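Local coordinates for uncharacterized protein (Bacteroides eggerthii DSM 20697, PDB 4ECO) that is of unknown function but is built as a leucine-rich repeat protein, a fold that commonly serves in protein binding, at residues A[200-205]-A[243-248]; A[206-211]-A[249-254]. One frame throughout, in Å; residues are numbered along the deposited sequence.

Contact 1 of 2, residues A[200-205]-A[243-248]; sequences KAVMRL and LKWDNL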
ATOM      1  N   LYS A 200      33.608  -0.527   8.367  1.00 45.89           N
ATOM      2  CA  LYS A 200      33.668  -1.969   8.210  1.00 45.57           C
ATOM      3  C   LYS A 200      33.331  -2.667   9.536  1.00 49.26           C
ATOM      4  O   LYS A 200      32.776  -3.767   9.532  1.00 49.42           O
ATOM      5  CB  LYS A 200      35.126  -2.277   7.807  1.00 49.04           C
ATOM      6  CG  LYS A 200      35.463  -3.682   7.358  1.00 57.64           C
ATOM      7  CD  LYS A 200      36.941  -3.759   7.021  1.00 60.58           C
ATOM      8  CE  LYS A 200      37.371  -5.169   6.693  1.00 73.82           C
ATOM      9  NZ  LYS A 200      38.806  -5.253   6.279  1.00 82.11           N
ATOM     10  N   ALA A 201      33.667  -1.994  10.673  1.00 45.07           N
ATOM     11  CA  ALA A 201      33.574  -2.422  12.078  1.00 45.25           C
ATOM     12  C   ALA A 201      32.212  -2.983  12.480  1.00 48.62           C
ATOM     13  O   ALA A 201      32.172  -3.725  13.454  1.00 48.19           O
ATOM     14  CB  ALA A 201      33.923  -1.270  13.010  1.00 45.62           C
ATOM     15  N   VAL A 202      31.121  -2.677  11.730  1.00 44.10           N
ATOM     16  CA  VAL A 202      29.758  -3.166  11.969  1.00 42.72           C
ATOM     17  C   VAL A 202      29.763  -4.754  12.029  1.00 46.23           C
ATOM     18  O   VAL A 202      28.991  -5.336  12.801  1.00 43.75           O
ATOM     19  CB  VAL A 202      28.791  -2.579  10.899  1.00 45.46           C
ATOM     20  CG1 VAL A 202      27.385  -3.165  11.003  1.00 44.65           C
ATOM     21  CG2 VAL A 202      28.724  -1.066  11.028  1.00 44.55           C
HETATM   22  N   MSE A 203      30.716  -5.417  11.308  1.00 44.39           N
HETATM   23  CA  MSE A 203      30.933  -6.884  11.302  1.00 45.07           C
HETATM   24  C   MSE A 203      31.291  -7.443  12.688  1.00 53.16           C
HETATM   25  O   MSE A 203      31.322  -8.668  12.869  1.00 55.63           O
HETATM   26  CB  MSE A 203      32.083  -7.260  10.362  1.00 47.51           C
HETATM   27  CG  MSE A 203      31.907  -6.887   8.907  1.00 52.58           C
HETATM   28 SE   MSE A 203      33.492  -7.535   7.969  0.75 59.69          SE
HETATM   29  CE  MSE A 203      33.291  -6.594   6.273  1.00 55.58           C
ATOM     30  N   ARG A 204      31.682  -6.557  13.627  1.00 49.16           N
ATOM     31  CA  ARG A 204      32.026  -6.960  14.979  1.00 49.53           C
ATOM     32  C   ARG A 204      30.759  -7.103  15.825  1.00 55.32           C
ATOM     33  O   ARG A 204      30.754  -7.892  16.775  1.00 57.31           O
ATOM     34  CB  ARG A 204      33.002  -5.966  15.615  1.00 46.48           C
ATOM     35  CG  ARG A 204      33.784  -6.559  16.786  1.00 53.76           C
ATOM     36  CD  ARG A 204      34.987  -5.708  17.087  1.00 60.45           C
ATOM     37  NE  ARG A 204      35.801  -6.222  18.185  1.00 60.10           N
ATOM     38  CZ  ARG A 204      35.653  -5.873  19.459  1.00 76.03           C
ATOM     39  NH1 ARG A 204      34.716  -5.003  19.814  1.00 69.03           N
ATOM     40  NH2 ARG A 204      36.449  -6.383  20.389  1.00 60.76           N
ATOM     41  N   LEU A 205      29.680  -6.381  15.462  1.00 51.07           N
ATOM     42  CA  LEU A 205      28.400  -6.383  16.190  1.00 50.73           C
ATOM     43  C   LEU A 205      27.605  -7.636  15.824  1.00 55.55           C
ATOM     44  O   LEU A 205      26.584  -7.568  15.138  1.00 55.77           O
ATOM     45  CB  LEU A 205      27.600  -5.090  15.894  1.00 49.33           C
ATOM     46  CG  LEU A 205      28.404  -3.776  15.837  1.00 53.05           C
ATOM     47  CD1 LEU A 205      27.562  -2.642  15.335  1.00 51.26           C
ATOM     48  CD2 LEU A 205      29.068  -3.447  17.165  1.00 55.78           C
ATOM     49  N   LEU A 243      36.966 -10.641  11.234  1.00 59.37           N
ATOM     50  CA  LEU A 243      35.555 -10.297  11.269  1.00 57.25           C
ATOM     51  C   LEU A 243      34.905 -10.714   9.951  1.00 61.14           C
ATOM     52  O   LEU A 243      35.519 -10.617   8.875  1.00 62.21           O
ATOM     53  CB  LEU A 243      35.352  -8.800  11.542  1.00 55.89           C
ATOM     54  CG  LEU A 243      36.065  -8.167  12.755  1.00 60.25           C
ATOM     55  CD1 LEU A 243      35.966  -6.674  12.692  1.00 58.69           C
ATOM     56  CD2 LEU A 243      35.489  -8.646  14.077  1.00 62.48           C
ATOM     57  N   LYS A 244      33.682 -11.237  10.043  1.00 55.11           N
ATOM     58  CA  LYS A 244      32.974 -11.747   8.879  1.00 53.63           C
ATOM     59  C   LYS A 244      31.524 -11.391   8.955  1.00 55.94           C
ATOM     60  O   LYS A 244      30.936 -11.404  10.041  1.00 54.48           O
ATOM     61  CB  LYS A 244      33.124 -13.286   8.788  1.00 56.36           C
ATOM     62  CG  LYS A 244      34.510 -13.779   8.384  1.00 64.27           C
ATOM     63  CD  LYS A 244      34.743 -15.242   8.756  1.00 75.81           C
ATOM     64  CE  LYS A 244      36.030 -15.747   8.138  1.00 91.53           C
ATOM     65  NZ  LYS A 244      36.409 -17.106   8.605  1.00102.67           N
ATOM     66  N   TRP A 245      30.917 -11.143   7.787  1.00 52.42           N
ATOM     67  CA  TRP A 245      29.483 -10.882   7.696  1.00 50.16           C
ATOM     68  C   TRP A 245      28.686 -12.136   8.064  1.00 55.61           C
ATOM     69  O   TRP A 245      27.572 -12.013   8.571  1.00 54.47           O
ATOM     70  CB  TRP A 245      29.081 -10.377   6.309  1.00 47.13           C
ATOM     71  CG  TRP A 245      29.481  -8.952   6.046  1.00 46.84           C
ATOM     72  CD1 TRP A 245      30.351  -8.512   5.095  1.00 49.88           C
ATOM     73  CD2 TRP A 245      29.029  -7.780   6.748  1.00 45.28           C
ATOM     74  NE1 TRP A 245      30.449  -7.138   5.136  1.00 47.79           N
ATOM     75  CE2 TRP A 245      29.665  -6.665   6.154  1.00 48.32           C
ATOM     76  CE3 TRP A 245      28.159  -7.562   7.839  1.00 46.20           C
ATOM     77  CZ2 TRP A 245      29.468  -5.355   6.615  1.00 46.72           C
ATOM     78  CZ3 TRP A 245      27.944  -6.260   8.283  1.00 46.65           C
ATOM     79  CH2 TRP A 245      28.584  -5.174   7.667  1.00 47.02           C
ATOM     80  N   ASP A 246      29.289 -13.330   7.883  1.00 54.45           N
ATOM     81  CA  ASP A 246      28.657 -14.600   8.211  1.00 55.16           C
ATOM     82  C   ASP A 246      28.357 -14.732   9.705  1.00 58.18           C
ATOM     83  O   ASP A 246      27.424 -15.437  10.060  1.00 58.17           O
ATOM     84  CB  ASP A 246      29.521 -15.782   7.756  1.00 58.58           C
ATOM     85  CG  ASP A 246      28.784 -17.117   7.807  1.00 69.93           C
ATOM     86  OD1 ASP A 246      27.766 -17.266   7.086  1.00 66.57           O
ATOM     87  OD2 ASP A 246      29.219 -18.013   8.579  1.00 83.21           O
ATOM     88  N   ASN A 247      29.096 -14.015  10.562  1.00 55.27           N
ATOM     89  CA  ASN A 247      28.934 -14.061  12.017  1.00 55.37           C
ATOM     90  C   ASN A 247      27.721 -13.249  12.522  1.00 58.23           C
ATOM     91  O   ASN A 247      27.296 -13.467  13.664  1.00 59.40           O
ATOM     92  CB  ASN A 247      30.206 -13.579  12.700  1.00 55.36           C
ATOM     93  CG  ASN A 247      31.399 -14.443  12.406  1.00 69.63           C
ATOM     94  OD1 ASN A 247      32.470 -13.937  12.094  1.00 68.87           O
ATOM     95  ND2 ASN A 247      31.230 -15.768  12.447  1.00 63.42           N
ATOM     96  N   LEU A 248      27.141 -12.369  11.680  1.00 52.14           N
ATOM     97  CA  LEU A 248      25.949 -11.601  12.033  1.00 50.45           C
ATOM     98  C   LEU A 248      24.698 -12.457  11.736  1.00 54.02           C
ATOM     99  O   LEU A 248      23.908 -12.209  10.805  1.00 53.71           O
ATOM    100  CB  LEU A 248      25.938 -10.250  11.303  1.00 49.39           C
ATOM    101  CG  LEU A 248      26.610  -9.085  12.059  1.00 52.81           C
ATOM    102  CD1 LEU A 248      28.117  -9.331  12.292  1.00 52.70           C
ATOM    103  CD2 LEU A 248      26.389  -7.784  11.329  1.00 52.30           C
TER
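Met-203, a selenomethionine here, and Trp-245 form a Met-aromatic contact between two short 3-10 turns that precede neighbouring strands of the leucine-rich repeat solenoid. The selenomethionine is the bump, filling the hollow between the indole face and Leu-243: its CG stands over the centre of the indole six-membered ring, 3.5 Å from the centroid and 11° off the normal, a CH-pi contact. With CG anti to its own carbonyl carbon (chi1 -60°) and the chain extended beyond, SE then comes over the five-membered ring, 4.3 Å from that centroid, the side chain crossing the indole at about a right angle. Val-202 meets the same indole near its plane, at the edge, CG1 lying 4.1 Å from CH2 of Trp-245. Phe-268 also meets this indole.

On the other side, CB of Met-203 packs 3.8 Å from CB of Leu-243, and its SE 3.8 Å from O of Leu-243. CD2 of Leu-243 rests 3.8 Å from CG of Arg-204, whose guanidinium reaches away to Glu-241 and Gly-102. Just after the second turn, Leu-248 projects toward residues 200-205: its CG lies 3.4 Å from O of Leu-205, and its CD1 is near O of Met-203.

Contact 2 of 2, residues A[206-211]-A[249-254]; sequences TKLRQF and KDLTDV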
ATOM      1  N   THR A 206      28.087  -8.792  16.299  1.00 53.29           N
ATOM      2  CA  THR A 206      27.517 -10.109  15.994  1.00 53.85           C
ATOM      3  C   THR A 206      26.131 -10.305  16.634  1.00 57.81           C
ATOM      4  O   THR A 206      25.473 -11.296  16.308  1.00 59.67           O
ATOM      5  CB  THR A 206      28.477 -11.247  16.423  1.00 59.00           C
ATOM      6  OG1 THR A 206      28.691 -11.207  17.837  1.00 58.58           O
ATOM      7  CG2 THR A 206      29.821 -11.199  15.683  1.00 54.79           C
ATOM      8  N   LYS A 207      25.672  -9.371  17.506  1.00 51.31           N
ATOM      9  CA  LYS A 207      24.362  -9.486  18.157  1.00 49.29           C
ATOM     10  C   LYS A 207      23.311  -8.594  17.464  1.00 51.81           C
ATOM     11  O   LYS A 207      22.131  -8.648  17.837  1.00 52.04           O
ATOM     12  CB  LYS A 207      24.458  -9.147  19.662  1.00 50.05           C
ATOM     13  CG  LYS A 207      25.377 -10.078  20.429  1.00 52.56           C
ATOM     14  CD  LYS A 207      25.160 -10.032  21.918  1.00 57.09           C
ATOM     15  CE  LYS A 207      26.170 -10.931  22.587  1.00 61.04           C
ATOM     16  NZ  LYS A 207      25.836 -11.182  24.012  1.00 70.66           N
ATOM     17  N   LEU A 208      23.732  -7.816  16.430  1.00 45.96           N
ATOM     18  CA  LEU A 208      22.896  -6.888  15.662  1.00 43.55           C
ATOM     19  C   LEU A 208      21.720  -7.622  15.025  1.00 47.10           C
ATOM     20  O   LEU A 208      21.917  -8.640  14.378  1.00 46.94           O
ATOM     21  CB  LEU A 208      23.731  -6.162  14.581  1.00 42.39           C
ATOM     22  CG  LEU A 208      23.217  -4.808  14.071  1.00 44.94           C
ATOM     23  CD1 LEU A 208      23.105  -3.781  15.211  1.00 44.48           C
ATOM     24  CD2 LEU A 208      24.115  -4.261  12.968  1.00 42.52           C
ATOM     25  N   ARG A 209      20.503  -7.143  15.284  1.00 43.57           N
ATOM     26  CA  ARG A 209      19.244  -7.689  14.774  1.00 42.81           C
ATOM     27  C   ARG A 209      18.652  -6.801  13.682  1.00 46.58           C
ATOM     28  O   ARG A 209      18.174  -7.307  12.664  1.00 46.48           O
ATOM     29  CB  ARG A 209      18.243  -7.828  15.912  1.00 40.75           C
ATOM     30  CG  ARG A 209      18.742  -8.657  17.057  1.00 41.62           C
ATOM     31  CD  ARG A 209      17.639  -8.769  18.063  1.00 47.45           C
ATOM     32  NE  ARG A 209      18.058  -9.479  19.266  1.00 54.87           N
ATOM     33  CZ  ARG A 209      18.026 -10.795  19.403  1.00 60.68           C
ATOM     34  NH1 ARG A 209      17.609 -11.563  18.406  1.00 49.63           N
ATOM     35  NH2 ARG A 209      18.423 -11.358  20.536  1.00 44.65           N
ATOM     36  N   GLN A 210      18.713  -5.463  13.880  1.00 42.56           N
ATOM     37  CA  GLN A 210      18.178  -4.486  12.918  1.00 40.86           C
ATOM     38  C   GLN A 210      19.240  -3.426  12.555  1.00 45.59           C
ATOM     39  O   GLN A 210      19.844  -2.808  13.446  1.00 44.74           O
ATOM     40  CB  GLN A 210      16.914  -3.803  13.467  1.00 40.79           C
ATOM     41  CG  GLN A 210      15.894  -4.778  14.062  1.00 40.88           C
ATOM     42  CD  GLN A 210      14.525  -4.642  13.478  1.00 55.06           C
ATOM     43  OE1 GLN A 210      14.230  -3.725  12.699  1.00 40.29           O
ATOM     44  NE2 GLN A 210      13.652  -5.569  13.844  1.00 55.51           N
ATOM     45  N   PHE A 211      19.480  -3.241  11.237  1.00 41.44           N
ATOM     46  CA  PHE A 211      20.419  -2.241  10.750  1.00 40.44           C
ATOM     47  C   PHE A 211      19.720  -1.384   9.702  1.00 42.83           C
ATOM     48  O   PHE A 211      19.438  -1.850   8.607  1.00 43.98           O
ATOM     49  CB  PHE A 211      21.700  -2.900  10.216  1.00 43.03           C
ATOM     50  CG  PHE A 211      22.828  -1.977   9.808  1.00 44.57           C
ATOM     51  CD1 PHE A 211      22.903  -0.677  10.298  1.00 46.46           C
ATOM     52  CD2 PHE A 211      23.843  -2.424   8.972  1.00 48.31           C
ATOM     53  CE1 PHE A 211      23.941   0.178   9.907  1.00 47.88           C
ATOM     54  CE2 PHE A 211      24.889  -1.572   8.596  1.00 50.82           C
ATOM     55  CZ  PHE A 211      24.940  -0.281   9.082  1.00 47.58           C
ATOM     56  N   LYS A 249      24.558 -13.497  12.560  1.00 50.36           N
ATOM     57  CA  LYS A 249      23.530 -14.525  12.492  1.00 50.42           C
ATOM     58  C   LYS A 249      22.128 -14.022  12.908  1.00 54.13           C
ATOM     59  O   LYS A 249      21.133 -14.648  12.544  1.00 53.36           O
ATOM     60  CB  LYS A 249      23.938 -15.690  13.407  1.00 53.61           C
ATOM     61  CG  LYS A 249      25.269 -16.396  13.053  1.00 49.48           C
ATOM     62  CD  LYS A 249      25.219 -17.267  11.808  1.00 46.88           C
ATOM     63  CE  LYS A 249      26.536 -17.950  11.547  1.00 56.86           C
ATOM     64  NZ  LYS A 249      26.617 -18.473  10.154  1.00 75.37           N
ATOM     65  N   ASP A 250      22.053 -12.912  13.662  1.00 50.41           N
ATOM     66  CA  ASP A 250      20.799 -12.366  14.171  1.00 48.78           C
ATOM     67  C   ASP A 250      20.277 -11.169  13.357  1.00 50.93           C
ATOM     68  O   ASP A 250      19.160 -10.705  13.627  1.00 50.50           O
ATOM     69  CB  ASP A 250      20.980 -11.939  15.637  1.00 50.44           C
ATOM     70  CG  ASP A 250      21.038 -13.074  16.659  1.00 59.10           C
ATOM     71  OD1 ASP A 250      20.768 -14.253  16.270  1.00 56.39           O
ATOM     72  OD2 ASP A 250      21.306 -12.780  17.860  1.00 66.79           O
ATOM     73  N   LEU A 251      21.059 -10.680  12.369  1.00 45.13           N
ATOM     74  CA  LEU A 251      20.677  -9.527  11.561  1.00 42.73           C
ATOM     75  C   LEU A 251      19.632  -9.945  10.532  1.00 45.94           C
ATOM     76  O   LEU A 251      19.976 -10.504   9.500  1.00 46.80           O
ATOM     77  CB  LEU A 251      21.923  -8.880  10.908  1.00 42.30           C
ATOM     78  CG  LEU A 251      21.696  -7.550  10.174  1.00 45.07           C
ATOM     79  CD1 LEU A 251      21.024  -6.509  11.049  1.00 43.41           C
ATOM     80  CD2 LEU A 251      22.989  -7.005   9.653  1.00 48.41           C
ATOM     81  N   THR A 252      18.350  -9.670  10.836  1.00 41.68           N
ATOM     82  CA  THR A 252      17.161 -10.046  10.055  1.00 40.82           C
ATOM     83  C   THR A 252      16.502  -8.868   9.343  1.00 44.33           C
ATOM     84  O   THR A 252      15.810  -9.072   8.348  1.00 43.00           O
ATOM     85  CB  THR A 252      16.095 -10.709  10.970  1.00 44.61           C
ATOM     86  OG1 THR A 252      15.598  -9.788  11.956  1.00 42.21           O
ATOM     87  CG2 THR A 252      16.600 -11.969  11.638  1.00 36.94           C
ATOM     88  N   ASP A 253      16.662  -7.649   9.870  1.00 42.27           N
ATOM     89  CA  ASP A 253      16.022  -6.471   9.274  1.00 40.69           C
ATOM     90  C   ASP A 253      17.047  -5.432   8.879  1.00 43.95           C
ATOM     91  O   ASP A 253      17.709  -4.871   9.743  1.00 43.56           O
ATOM     92  CB  ASP A 253      14.999  -5.863  10.239  1.00 41.31           C
ATOM     93  CG  ASP A 253      13.814  -6.751  10.545  1.00 45.64           C
ATOM     94  OD1 ASP A 253      14.014  -7.810  11.176  1.00 46.19           O
ATOM     95  OD2 ASP A 253      12.685  -6.359  10.210  1.00 50.98           O
ATOM     96  N   VAL A 254      17.199  -5.200   7.562  1.00 41.45           N
ATOM     97  CA  VAL A 254      18.150  -4.226   7.013  1.00 40.06           C
ATOM     98  C   VAL A 254      17.413  -3.259   6.087  1.00 42.99           C
ATOM     99  O   VAL A 254      16.595  -3.681   5.268  1.00 42.40           O
ATOM    100  CB  VAL A 254      19.351  -4.896   6.303  1.00 43.36           C
ATOM    101  CG1 VAL A 254      20.245  -3.860   5.656  1.00 42.71           C
ATOM    102  CG2 VAL A 254      20.162  -5.754   7.274  1.00 43.75           C
TER
HETATM  103  O   HOH W   1      23.690 -10.689  13.986  1.00 32.36           O
HETATM  104  O   HOH W   2      12.218  -3.798  10.835  1.00 26.71           O
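The carbonyl oxygen of Arg-209 is gripped by two successive amides, N of Thr-252 at 3.0 Å and N of Asp-253 at 3.2 Å. The second bond is nearly straight, 171° at its hydrogen; the first is more bent, 148°. N of Phe-211 donates to O of Asp-253 over 2.8 Å, completing the parallel pairing of Gln-210 with Asp-253 and Phe-211 with Val-254, as expected of adjacent leucine-rich repeat strands.

On one face the Gln-210 amide stacks on the Asp-253 carboxylate, the planes 12° apart, and a water joins its OE1 to the aspartate OD2. OD1 of Asp-253 accepts from OG1 of Thr-252 at 2.7 Å, while Arg-142 forms a salt bridge to OD2. With an alanine in place of Asp-253, Arg-142 would probably be left without this charge partner and the Gln-210 amide freer to turn.

The other face is apolar: CD1 of Leu-251 packs 3.8 Å from CB of Phe-211 and beside Leu-208. Arg-209, its NE salt-bridged to Glu-108, has OD2 of Asp-250 above its guanidinium face, 3.9 Å from NH1: a long, charge-only pair. Backbone bonds thus set the register, while water, Thr-252 and Arg-142 partner the buried Gln-210 and Asp-253 opposite Phe-211 and Val-254.

How the contacts relate
The two contacts follow directly on one another: 200-205 runs into 206-211 and 243-248 into 249-254, so that 200-211 and 243-254 probably occupy equivalent places in successive turns, the chain visiting the contacts alternately. Their centres are 10 Å apart. Contact 1 joins the loops leading in, and contact 2 the last loop residues and the starts of parallel strands 210-214 and 253-257, with helix 233-238 lying between them in sequence. The interiors are continuous, since CG1 of Val-202 touches CE2 of Phe-211 at 3.8 Å and CD2 of Leu-208 at 4.0 Å; Leu-248 meets Thr-206 at the edge. Side-chain packing thus passes into strand pairing as neighbouring turns stack, extending the elongated repeat scaffold.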